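Glucosamine--fructose-6-phosphate aminotransferase [isomerizing] (Francisella tularensis subsp. tularensis, PDB 3TBF) catalyses the formation of glucosamine 6-phosphate from fructose 6-phosphate and glutamine, this C-terminal portion probably carrying the sugar isomerase half of the reaction. Local coordinates at residues I29-I38 with K195-I203; T164-V172 with V338-L346. All coordinates share one frame; numbering follows the deposited sequence.

Contact 1 of 2, residues I29-I38 with K195-I203; sequences ILASLADGEI and KYTEELKNI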
loop_
_atom_site.group_PDB
_atom_site.type_symbol
_atom_site.label_atom_id
_atom_site.label_comp_id
_atom_site.label_asym_id
_atom_site.label_seq_id
_atom_site.Cartn_x
_atom_site.Cartn_y
_atom_site.Cartn_z
ATOM N N ILE A 29 26.927 0.083 10.117
ATOM C CA ILE A 29 27.626 -1.007 9.436
ATOM C C ILE A 29 28.781 -1.576 10.296
ATOM O O ILE A 29 28.958 -2.785 10.466
ATOM C CB ILE A 29 28.271 -0.527 8.133
ATOM C CG1 ILE A 29 27.217 -0.177 7.117
ATOM C CG2 ILE A 29 29.174 -1.590 7.548
ATOM C CD1 ILE A 29 27.760 0.546 5.885
ATOM N N LEU A 30 29.557 -0.663 10.822
ATOM C CA LEU A 30 30.711 -0.993 11.639
ATOM C C LEU A 30 30.345 -1.986 12.740
ATOM O O LEU A 30 31.078 -2.908 13.001
ATOM C CB LEU A 30 31.303 0.291 12.229
ATOM C CG LEU A 30 32.817 0.541 12.203
ATOM C CD1 LEU A 30 33.617 -0.701 12.678
ATOM C CD2 LEU A 30 33.281 0.973 10.804
ATOM N N ALA A 31 29.199 -1.819 13.378
ATOM C CA ALA A 31 28.858 -2.656 14.525
ATOM C C ALA A 31 28.584 -4.118 14.151
ATOM O O ALA A 31 28.503 -4.979 15.039
ATOM C CB ALA A 31 27.657 -2.065 15.304
ATOM N N SER A 32 28.432 -4.415 12.866
ATOM C CA SER A 32 28.173 -5.786 12.453
ATOM C C SER A 32 29.365 -6.451 11.776
ATOM O O SER A 32 29.293 -7.600 11.370
ATOM C CB SER A 32 26.967 -5.802 11.532
ATOM O OG SER A 32 27.297 -5.191 10.293
ATOM N N LEU A 33 30.459 -5.717 11.662
ATOM C CA LEU A 33 31.657 -6.203 10.989
ATOM C C LEU A 33 32.611 -6.918 11.954
ATOM O O LEU A 33 32.570 -6.716 13.173
ATOM C CB LEU A 33 32.413 -5.041 10.319
ATOM C CG LEU A 33 31.814 -4.343 9.087
ATOM C CD1 LEU A 33 32.881 -3.428 8.398
ATOM C CD2 LEU A 33 31.209 -5.314 8.069
ATOM N N ALA A 34 33.455 -7.760 11.374
ATOM C CA ALA A 34 34.596 -8.353 12.052
ATOM C C ALA A 34 35.634 -8.538 10.977
ATOM O O ALA A 34 35.463 -9.371 10.071
ATOM C CB ALA A 34 34.221 -9.685 12.669
ATOM N N ASP A 35 36.692 -7.736 11.061
ATOM C CA ASP A 35 37.766 -7.711 10.049
ATOM C C ASP A 35 37.238 -7.209 8.693
ATOM O O ASP A 35 37.685 -7.655 7.637
ATOM C CB ASP A 35 38.426 -9.102 9.865
ATOM C CG ASP A 35 39.097 -9.639 11.156
ATOM O OD1 ASP A 35 39.852 -8.886 11.832
ATOM O OD2 ASP A 35 38.868 -10.841 11.475
ATOM N N GLY A 36 36.279 -6.288 8.745
ATOM C CA GLY A 36 35.647 -5.737 7.535
ATOM C C GLY A 36 34.692 -6.656 6.790
ATOM O O GLY A 36 34.301 -6.319 5.706
ATOM N N GLU A 37 34.340 -7.805 7.374
ATOM C CA GLU A 37 33.373 -8.732 6.787
ATOM C C GLU A 37 32.124 -8.792 7.644
ATOM O O GLU A 37 32.196 -8.726 8.865
ATOM C CB GLU A 37 33.943 -10.144 6.705
ATOM C CG GLU A 37 35.164 -10.271 5.799
ATOM C CD GLU A 37 35.679 -11.714 5.734
ATOM O OE1 GLU A 37 35.388 -12.512 6.664
ATOM O OE2 GLU A 37 36.374 -12.053 4.749
ATOM N N ILE A 38 30.980 -8.918 7.004
ATOM C CA ILE A 38 29.757 -9.095 7.756
ATOM C C ILE A 38 29.841 -10.404 8.484
ATOM O O ILE A 38 30.198 -11.417 7.894
ATOM C CB ILE A 38 28.490 -9.030 6.897
ATOM C CG1 ILE A 38 28.248 -7.580 6.490
ATOM C CG2 ILE A 38 27.318 -9.452 7.702
ATOM C CD1 ILE A 38 27.247 -7.395 5.448
ATOM N N LYS A 195 31.152 -8.436 -2.473
ATOM C CA LYS A 195 30.917 -7.326 -3.389
ATOM C C LYS A 195 29.801 -6.410 -2.856
ATOM O O LYS A 195 29.904 -5.171 -2.880
ATOM C CB LYS A 195 30.554 -7.906 -4.753
ATOM C CG LYS A 195 29.909 -6.979 -5.727
ATOM C CD LYS A 195 29.781 -7.702 -7.042
ATOM C CE LYS A 195 28.438 -7.469 -7.726
ATOM N NZ LYS A 195 28.270 -6.005 -8.044
ATOM N N TYR A 196 28.737 -7.021 -2.357
ATOM C CA TYR A 196 27.646 -6.243 -1.786
ATOM C C TYR A 196 27.995 -5.630 -0.418
ATOM O O TYR A 196 27.546 -4.533 -0.118
ATOM C CB TYR A 196 26.389 -7.088 -1.712
ATOM C CG TYR A 196 26.000 -7.642 -3.050
ATOM C CD1 TYR A 196 25.902 -6.808 -4.159
ATOM C CD2 TYR A 196 25.760 -8.986 -3.226
ATOM C CE1 TYR A 196 25.556 -7.292 -5.380
ATOM C CE2 TYR A 196 25.430 -9.488 -4.477
ATOM C CZ TYR A 196 25.323 -8.627 -5.532
ATOM O OH TYR A 196 25.012 -9.070 -6.786
ATOM N N THR A 197 28.838 -6.300 0.368
ATOM C CA THR A 197 29.340 -5.695 1.574
ATOM C C THR A 197 30.130 -4.412 1.237
ATOM O O THR A 197 29.969 -3.402 1.926
ATOM C CB THR A 197 30.219 -6.648 2.385
ATOM O OG1 THR A 197 29.505 -7.850 2.655
ATOM C CG2 THR A 197 30.560 -6.048 3.730
ATOM N N GLU A 198 30.959 -4.446 0.193
ATOM C CA GLU A 198 31.709 -3.252 -0.227
ATOM C C GLU A 198 30.785 -2.160 -0.686
ATOM O O GLU A 198 31.049 -1.004 -0.465
ATOM C CB GLU A 198 32.760 -3.534 -1.332
ATOM C CG GLU A 198 33.969 -4.366 -0.818
ATOM C CD GLU A 198 34.798 -3.694 0.375
ATOM O OE1 GLU A 198 35.444 -2.626 0.134
ATOM O OE2 GLU A 198 34.838 -4.244 1.529
ATOM N N GLU A 199 29.693 -2.522 -1.341
ATOM C CA GLU A 199 28.737 -1.537 -1.730
ATOM C C GLU A 199 28.105 -0.832 -0.504
ATOM O O GLU A 199 27.863 0.363 -0.545
ATOM C CB GLU A 199 27.671 -2.189 -2.628
ATOM C CG GLU A 199 26.457 -1.331 -2.858
ATOM C CD GLU A 199 25.446 -1.917 -3.896
ATOM O OE1 GLU A 199 25.598 -3.083 -4.392
ATOM O OE2 GLU A 199 24.477 -1.173 -4.179
ATOM N N LEU A 200 27.820 -1.569 0.563
ATOM C CA LEU A 200 27.290 -0.959 1.781
ATOM C C LEU A 200 28.342 -0.010 2.345
ATOM O O LEU A 200 28.020 1.096 2.728
ATOM C CB LEU A 200 26.899 -2.002 2.836
ATOM C CG LEU A 200 25.724 -2.931 2.508
ATOM C CD1 LEU A 200 25.294 -3.843 3.718
ATOM C CD2 LEU A 200 24.482 -2.184 1.926
ATOM N N LYS A 201 29.604 -0.417 2.372
ATOM C CA LYS A 201 30.647 0.506 2.874
ATOM C C LYS A 201 30.790 1.824 2.077
ATOM O O LYS A 201 31.202 2.857 2.618
ATOM C CB LYS A 201 31.966 -0.178 2.947
ATOM C CG LYS A 201 32.006 -1.254 3.966
ATOM C CD LYS A 201 33.384 -1.818 3.975
ATOM C CE LYS A 201 33.513 -3.024 4.837
ATOM N NZ LYS A 201 34.672 -3.832 4.331
ATOM N N ASN A 202 30.400 1.790 0.809
ATOM C CA ASN A 202 30.586 2.923 -0.056
ATOM C C ASN A 202 29.461 3.902 0.118
ATOM O O ASN A 202 29.516 4.981 -0.460
ATOM C CB ASN A 202 30.660 2.499 -1.527
ATOM C CG ASN A 202 31.909 1.634 -1.846
ATOM O OD1 ASN A 202 32.919 1.628 -1.112
ATOM N ND2 ASN A 202 31.820 0.897 -2.945
ATOM N N ILE A 203 28.435 3.544 0.880
ATOM C CA ILE A 203 27.326 4.446 1.063
ATOM C C ILE A 203 27.704 5.799 1.671
ATOM O O ILE A 203 27.121 6.834 1.340
ATOM C CB ILE A 203 26.149 3.816 1.921
ATOM C CG1 ILE A 203 25.487 2.667 1.147
ATOM C CG2 ILE A 203 25.095 4.870 2.171
ATOM C CD1 ILE A 203 24.345 1.913 1.876
HETATM O O HOH W 1 30.944 -9.368 4.405
#

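Contact 2 of 2, residues T164-V172 with V338-L346; sequences TKAFTTQLV and VVFTIPLQL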
loop_
_atom_site.group_PDB
_atom_site.type_symbol
_atom_site.label_atom_id
_atom_site.label_comp_id
_atom_site.label_asym_id
_atom_site.label_seq_id
_atom_site.Cartn_x
_atom_site.Cartn_y
_atom_site.Cartn_z
ATOM N N THR A 164 14.876 11.089 10.012
ATOM C CA THR A 164 15.786 11.103 8.888
ATOM C C THR A 164 16.796 9.993 9.085
ATOM O O THR A 164 16.713 8.941 8.449
ATOM C CB THR A 164 16.480 12.466 8.728
ATOM O OG1 THR A 164 17.139 12.829 9.957
ATOM C CG2 THR A 164 15.463 13.547 8.314
ATOM N N LYS A 165 17.728 10.195 9.998
ATOM C CA LYS A 165 18.760 9.203 10.179
ATOM C C LYS A 165 18.244 7.864 10.694
ATOM O O LYS A 165 18.863 6.834 10.470
ATOM C CB LYS A 165 19.869 9.765 11.033
ATOM C CG LYS A 165 19.476 9.977 12.443
ATOM C CD LYS A 165 20.437 10.820 13.168
ATOM C CE LYS A 165 20.008 10.903 14.639
ATOM N NZ LYS A 165 21.152 11.328 15.523
ATOM N N ALA A 166 17.090 7.849 11.349
ATOM C CA ALA A 166 16.474 6.584 11.768
ATOM C C ALA A 166 16.023 5.769 10.555
ATOM O O ALA A 166 16.049 4.556 10.601
ATOM C CB ALA A 166 15.316 6.835 12.655
ATOM N N PHE A 167 15.595 6.428 9.485
ATOM C CA PHE A 167 15.169 5.727 8.322
ATOM C C PHE A 167 16.324 5.131 7.534
ATOM O O PHE A 167 16.284 3.964 7.174
ATOM C CB PHE A 167 14.378 6.647 7.414
ATOM C CG PHE A 167 13.967 6.005 6.122
ATOM C CD1 PHE A 167 12.949 5.098 6.088
ATOM C CD2 PHE A 167 14.591 6.336 4.951
ATOM C CE1 PHE A 167 12.540 4.523 4.860
ATOM C CE2 PHE A 167 14.207 5.785 3.729
ATOM C CZ PHE A 167 13.216 4.852 3.678
ATOM N N THR A 168 17.357 5.926 7.277
ATOM C CA THR A 168 18.486 5.440 6.531
ATOM C C THR A 168 19.255 4.352 7.264
ATOM O O THR A 168 19.637 3.387 6.629
ATOM C CB THR A 168 19.389 6.576 6.089
ATOM O OG1 THR A 168 19.712 7.407 7.210
ATOM C CG2 THR A 168 18.706 7.371 4.968
ATOM N N THR A 169 19.419 4.482 8.582
ATOM C CA THR A 169 20.028 3.431 9.361
ATOM C C THR A 169 19.177 2.188 9.472
ATOM O O THR A 169 19.716 1.060 9.571
ATOM C CB THR A 169 20.436 3.891 10.784
ATOM O OG1 THR A 169 19.288 4.278 11.531
ATOM C CG2 THR A 169 21.416 5.050 10.722
ATOM N N GLN A 170 17.845 2.336 9.434
ATOM C CA GLN A 170 17.009 1.127 9.365
ATOM C C GLN A 170 17.194 0.422 8.045
ATOM O O GLN A 170 17.348 -0.791 8.013
ATOM C CB GLN A 170 15.559 1.416 9.639
ATOM C CG GLN A 170 15.291 1.749 11.101
ATOM C CD GLN A 170 13.961 2.465 11.279
ATOM O OE1 GLN A 170 13.223 2.650 10.320
ATOM N NE2 GLN A 170 13.631 2.823 12.510
ATOM N N LEU A 171 17.252 1.169 6.959
ATOM C CA LEU A 171 17.591 0.583 5.666
ATOM C C LEU A 171 18.933 -0.139 5.707
ATOM O O LEU A 171 19.056 -1.263 5.301
ATOM C CB LEU A 171 17.647 1.662 4.607
ATOM C CG LEU A 171 16.462 1.992 3.649
ATOM C CD1 LEU A 171 15.184 1.250 3.889
ATOM C CD2 LEU A 171 16.218 3.473 3.592
ATOM N N VAL A 172 19.959 0.500 6.216
ATOM C CA VAL A 172 21.240 -0.143 6.242
ATOM C C VAL A 172 21.195 -1.430 7.085
ATOM O O VAL A 172 21.695 -2.466 6.651
ATOM C CB VAL A 172 22.341 0.827 6.721
ATOM C CG1 VAL A 172 23.607 0.098 7.084
ATOM C CG2 VAL A 172 22.665 1.826 5.648
ATOM N N VAL A 338 19.081 4.335 -0.161
ATOM C CA VAL A 338 19.533 5.237 0.878
ATOM C C VAL A 338 19.964 6.591 0.278
ATOM O O VAL A 338 19.544 7.623 0.753
ATOM C CB VAL A 338 20.731 4.646 1.654
ATOM C CG1 VAL A 338 21.188 5.638 2.730
ATOM C CG2 VAL A 338 20.396 3.285 2.239
ATOM N N VAL A 339 20.795 6.576 -0.761
ATOM C CA VAL A 339 21.305 7.829 -1.325
ATOM C C VAL A 339 20.178 8.732 -1.848
ATOM O O VAL A 339 20.130 9.929 -1.573
ATOM C CB VAL A 339 22.355 7.585 -2.371
ATOM C CG1 VAL A 339 22.872 8.935 -3.011
ATOM C CG2 VAL A 339 23.555 6.822 -1.747
ATOM N N PHE A 340 19.191 8.140 -2.496
ATOM C CA PHE A 340 18.166 8.952 -3.104
ATOM C C PHE A 340 17.241 9.499 -2.042
ATOM O O PHE A 340 16.501 10.430 -2.360
ATOM C CB PHE A 340 17.390 8.154 -4.106
ATOM C CG PHE A 340 18.001 8.134 -5.439
ATOM C CD1 PHE A 340 18.178 9.324 -6.136
ATOM C CD2 PHE A 340 18.347 6.947 -6.039
ATOM C CE1 PHE A 340 18.718 9.326 -7.395
ATOM C CE2 PHE A 340 18.888 6.944 -7.281
ATOM C CZ PHE A 340 19.091 8.136 -7.970
ATOM N N THR A 341 17.237 8.915 -0.830
ATOM C CA THR A 341 16.438 9.443 0.273
ATOM C C THR A 341 16.868 10.834 0.703
ATOM O O THR A 341 16.031 11.672 1.032
ATOM C CB THR A 341 16.443 8.515 1.523
ATOM O OG1 THR A 341 15.830 7.283 1.182
ATOM C CG2 THR A 341 15.593 9.041 2.629
ATOM N N ILE A 342 18.175 11.106 0.644
ATOM C CA ILE A 342 18.712 12.323 1.177
ATOM C C ILE A 342 18.123 13.604 0.532
ATOM O O ILE A 342 17.731 14.514 1.234
ATOM C CB ILE A 342 20.227 12.323 1.068
ATOM C CG1 ILE A 342 20.891 11.079 1.732
ATOM C CG2 ILE A 342 20.795 13.577 1.647
ATOM C CD1 ILE A 342 20.462 10.657 3.141
ATOM N N PRO A 343 18.090 13.684 -0.799
ATOM C CA PRO A 343 17.540 14.822 -1.457
ATOM C C PRO A 343 16.102 15.044 -1.070
ATOM O O PRO A 343 15.644 16.185 -1.023
ATOM C CB PRO A 343 17.584 14.432 -2.969
ATOM C CG PRO A 343 18.471 13.274 -3.112
ATOM C CD PRO A 343 18.829 12.799 -1.742
ATOM N N LEU A 344 15.368 13.954 -0.848
ATOM C CA LEU A 344 13.989 14.064 -0.544
ATOM C C LEU A 344 13.869 14.605 0.874
ATOM O O LEU A 344 12.955 15.369 1.188
ATOM C CB LEU A 344 13.334 12.709 -0.724
ATOM C CG LEU A 344 13.457 12.044 -2.112
ATOM C CD1 LEU A 344 12.586 10.762 -2.212
ATOM C CD2 LEU A 344 13.065 13.027 -3.217
ATOM N N GLN A 345 14.802 14.266 1.750
ATOM C CA GLN A 345 14.727 14.810 3.117
ATOM C C GLN A 345 15.032 16.278 3.048
ATOM O O GLN A 345 14.392 17.055 3.728
ATOM C CB GLN A 345 15.704 14.163 4.070
ATOM C CG GLN A 345 15.597 12.701 4.156
ATOM C CD GLN A 345 16.784 12.069 4.837
ATOM O OE1 GLN A 345 17.941 12.492 4.666
ATOM N NE2 GLN A 345 16.502 11.058 5.653
ATOM N N LEU A 346 16.020 16.655 2.240
ATOM C CA LEU A 346 16.412 18.057 2.129
ATOM C C LEU A 346 15.290 18.891 1.508
ATOM O O LEU A 346 15.033 20.026 1.908
ATOM C CB LEU A 346 17.687 18.189 1.325
ATOM C CG LEU A 346 19.003 17.784 2.021
ATOM C CD1 LEU A 346 20.243 17.915 1.097
ATOM C CD2 LEU A 346 19.267 18.604 3.233
#

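Contact 1 of 2, residues I29-I38 with K195-I203
K201 reaches from helix 190-201 to G36 and L33 of a small β-hairpin, strands 33-34 and 37-38 joined by a type I' turn from A34 to E37. Its CB leaves the helix with CG anti to the carbonyl carbon (chi1 -67°), and the extended run through CG and CD carries the chain across to the hairpin. CE then lies against L33 CD1, 3.6 Å away, the two side chains crossing at a slant. At the tip, NZ donates to G36 O (2.9 Å), lying in the carbonyl plane on a lone pair, with a C=O...N angle of 129°. The same NZ forms a salt bridge within the helix, meeting E198 OE2 on its syn side at 2.8 Å; this pairing probably favours the charged ammonium. On the more buried side, I29 CD1, from helix 21-30, lies against L200 O at 3.2 Å. I29, I38 and L200 also pack on helix 165-184, so the hairpin and helix 190-201 meet over that helix. I38 CD1 packs against T197 OG1 (3.6 Å), a hydroxyl whose own hydrogen bond goes to I193 O. A water completes the join, accepting from I38 N at 2.6 Å and donating to T197 OG1 at 2.7 Å.

Contact 2 of 2, residues T164-V172 with V338-L346
V338 meets T168 where the segments 165-172 and 338-346 run antiparallel (171°), their axes 10.2 Å apart at closest approach. Their parent helices, 165-184 and 335-355, each follow the last strand of one five-stranded parallel sheet, so the pair joins the two SIS folds of the chain. V338 divides its branches: CG1 lies 3.8 Å from T168 CG2, while CG2 rests on L171 CB at 4.0 Å and, a little farther off, on V172. One turn on, T341 OG1 lies at the edge of the F167 ring, in its plane, 3.4 Å from CE2, and T341 CG2 is 3.7 Å from F167 CD2. That hydroxyl is hydrogen-bonded to P337 O. I342 adds CD1, 4.1 Å from T168 CG2, the two side chains nearly perpendicular. Q345 closes the row, its amide NE2 pressed against T164 CA at 3.3 Å. The T168 side chain is a knob in a hole made by V338, T341, I342 and Q345; chi1 of 51° aims CG2 into the hole and turns OG1 to Q21, which also bonds Q345 OE1. With the T168 and T341 hydroxyls and the Q345 amide bonded elsewhere, the interface itself depends on the fit of largely apolar surfaces.

How the contacts relate
Contact 2 lies in the core, its centre about 6 Å from that of the chain, with every touching residue buried; contact 1, about 19 Å out by the same measure, is only partly buried. Their centres are about 18 Å apart, yet they meet: I29 CG1 packs on V172 CG1 at 3.6 Å, and I203 reaches both V172 and V338. Helix 165-184 serves both, being one partner in contact 2 and receiving I29, I38 and L200 of contact 1; helix 190-201 follows it in the chain. Chemistry changes with depth: the outer contact combines aliphatic packing with a charged lysine and a bridging water, whereas the inner one is packing between a helix of each SIS domain.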